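Local coordinates for protein L-Ala-D/L-Glu Epimerase (Escherichia coli, PDB 1JPD) that belongs to the enolase superfamily, joining a mandelate racemase-type N-terminal domain to a C-terminal domain related to TIM barrels, at residues A[70-73]-A[74-78]. Sequence-based numbering, arbitrary orientation.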
ATOM      1  N   PRO A  70      -4.638  22.118  17.500  1.00 61.96           N
ATOM      2  CA  PRO A  70      -4.691  22.552  18.901  1.00 61.18           C
ATOM      3  C   PRO A  70      -4.467  21.398  19.872  1.00 62.34           C
ATOM      4  O   PRO A  70      -3.685  21.510  20.815  1.00 62.43           O
ATOM      5  CB  PRO A  70      -6.091  23.142  19.021  1.00 60.51           C
ATOM      6  CG  PRO A  70      -6.293  23.758  17.681  1.00 60.47           C
ATOM      7  CD  PRO A  70      -5.775  22.682  16.745  1.00 63.50           C
ATOM      8  N   GLN A  71      -5.155  20.288  19.630  1.00 65.24           N
ATOM      9  CA  GLN A  71      -5.039  19.100  20.475  1.00 67.81           C
ATOM     10  C   GLN A  71      -3.675  18.416  20.320  1.00 67.88           C
ATOM     11  O   GLN A  71      -3.223  17.702  21.217  1.00 67.88           O
ATOM     12  CB  GLN A  71      -6.172  18.123  20.136  1.00 70.17           C
ATOM     13  CG  GLN A  71      -7.553  18.743  20.284  1.00 71.58           C
ATOM     14  CD  GLN A  71      -8.399  18.621  19.037  1.00 74.07           C
ATOM     15  OE1 GLN A  71      -8.918  17.550  18.728  1.00 81.16           O
ATOM     16  NE2 GLN A  71      -8.541  19.723  18.308  1.00 72.54           N
ATOM     17  N   LEU A  72      -3.028  18.638  19.176  1.00 67.50           N
ATOM     18  CA  LEU A  72      -1.710  18.064  18.898  1.00 64.59           C
ATOM     19  C   LEU A  72      -0.625  18.762  19.716  1.00 65.43           C
ATOM     20  O   LEU A  72       0.390  18.153  20.059  1.00 63.58           O
ATOM     21  CB  LEU A  72      -1.373  18.197  17.408  1.00 59.07           C
ATOM     22  CG  LEU A  72      -1.873  17.150  16.415  1.00 53.07           C
ATOM     23  CD1 LEU A  72      -1.778  17.703  15.009  1.00 48.32           C
ATOM     24  CD2 LEU A  72      -1.057  15.870  16.565  1.00 47.48           C
ATOM     25  N   GLU A  73      -0.852  20.042  20.015  1.00 66.95           N
ATOM     26  CA  GLU A  73       0.087  20.862  20.783  1.00 66.40           C
ATOM     27  C   GLU A  73       0.072  20.569  22.288  1.00 69.49           C
ATOM     28  O   GLU A  73       1.099  20.707  22.957  1.00 72.26           O
ATOM     29  CB  GLU A  73      -0.202  22.348  20.538  1.00 63.80           C
ATOM     30  CG  GLU A  73      -0.124  22.753  19.070  1.00 64.28           C
ATOM     31  CD  GLU A  73      -0.593  24.173  18.810  1.00 67.05           C
ATOM     32  OE1 GLU A  73      -1.708  24.524  19.254  1.00 73.18           O
ATOM     33  OE2 GLU A  73       0.145  24.937  18.152  1.00 68.42           O
ATOM     34  N   LYS A  74      -1.081  20.167  22.821  1.00 71.42           N
ATOM     35  CA  LYS A  74      -1.184  19.861  24.246  1.00 72.70           C
ATOM     36  C   LYS A  74      -0.606  18.473  24.540  1.00 74.16           C
ATOM     37  O   LYS A  74      -0.530  18.062  25.702  1.00 76.87           O
ATOM     38  CB  LYS A  74      -2.641  19.903  24.719  1.00 75.84           C
ATOM     39  CG  LYS A  74      -3.437  21.142  24.330  1.00 78.73           C
ATOM     40  CD  LYS A  74      -2.868  22.424  24.909  1.00 79.76           C
ATOM     41  CE  LYS A  74      -3.899  23.545  24.822  1.00 80.98           C
ATOM     42  NZ  LYS A  74      -4.478  23.689  23.455  1.00 79.06           N
ATOM     43  N   GLY A  75      -0.222  17.748  23.485  1.00 72.87           N
ATOM     44  CA  GLY A  75       0.366  16.425  23.658  1.00 67.50           C
ATOM     45  C   GLY A  75      -0.438  15.207  23.223  1.00 65.20           C
ATOM     46  O   GLY A  75      -0.268  14.120  23.790  1.00 60.89           O
ATOM     47  N   LEU A  76      -1.296  15.375  22.217  1.00 63.34           N
ATOM     48  CA  LEU A  76      -2.131  14.285  21.708  1.00 62.56           C
ATOM     49  C   LEU A  76      -1.320  13.037  21.386  1.00 62.91           C
ATOM     50  O   LEU A  76      -0.490  13.054  20.485  1.00 67.81           O
ATOM     51  CB  LEU A  76      -2.860  14.733  20.443  1.00 63.07           C
ATOM     52  CG  LEU A  76      -3.851  13.727  19.861  1.00 63.47           C
ATOM     53  CD1 LEU A  76      -5.019  13.570  20.823  1.00 59.74           C
ATOM     54  CD2 LEU A  76      -4.337  14.206  18.500  1.00 62.23           C
ATOM     55  N   THR A  77      -1.558  11.956  22.116  1.00 65.00           N
ATOM     56  CA  THR A  77      -0.828  10.720  21.860  1.00 67.40           C
ATOM     57  C   THR A  77      -1.460   9.984  20.687  1.00 69.43           C
ATOM     58  O   THR A  77      -2.512  10.379  20.185  1.00 67.50           O
ATOM     59  CB  THR A  77      -0.850   9.775  23.075  1.00 69.25           C
ATOM     60  OG1 THR A  77      -2.209   9.509  23.444  1.00 72.48           O
ATOM     61  CG2 THR A  77      -0.105  10.386  24.249  1.00 68.88           C
ATOM     62  N   ARG A  78      -0.805   8.913  20.254  1.00 71.09           N
ATOM     63  CA  ARG A  78      -1.298   8.107  19.150  1.00 70.03           C
ATOM     64  C   ARG A  78      -2.584   7.401  19.549  1.00 70.74           C
ATOM     65  O   ARG A  78      -3.505   7.273  18.743  1.00 71.36           O
ATOM     66  CB  ARG A  78      -0.248   7.073  18.751  1.00 70.05           C
ATOM     67  CG  ARG A  78       0.875   7.626  17.891  1.00 73.27           C
ATOM     68  CD  ARG A  78       2.173   6.888  18.152  1.00 73.70           C
ATOM     69  NE  ARG A  78       2.716   7.247  19.460  1.00 79.08           N
ATOM     70  CZ  ARG A  78       3.664   6.566  20.093  1.00 77.27           C
ATOM     71  NH1 ARG A  78       4.184   5.477  19.540  1.00 74.33           N
ATOM     72  NH2 ARG A  78       4.089   6.974  21.279  1.00 76.95           N
TER
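The carbonyl oxygen of the flat Q71–L72 peptide is met by L76: Q71 O receives a weak hydrogen bond from L76 N (3.2 Å, bent to 134° at the hydrogen), with L76 CB lying against the same oxygen. The flat carboxamide of Q71 leads away from L76, its NE2 bonded back to S67 O. The donor lies five positions after the acceptor, and G75 between them adopts positive phi (110°), a backbone setting that suits glycine. The turn resembles a Schellman motif with a weak 6→1 bond, but G75 N, 3.5 Å from L72 O, completes no 5→2 bond. CB of L76 points toward the helix, and its CD2 meets CD2 of L72 at 4.2 Å. On the exposed side K74 CG, placed by chi1 (-50°) beside its backbone N, lies near P70 O; bends at chi2 and chi4 bring NZ to the same oxygen, each 3.5 Å away. NZ stays 5.1 Å from E73 OE1, too far for a salt bridge, though weak longer-range attraction is possible. The turn links helix 69-73 to helix 78-84, which T77 N-caps. L76 packs on L81 and I84 of that second helix, L72 on L94 of helix 89-104, and R5 NH1, just before strand 6-15, hydrogen-bonds to L76 O.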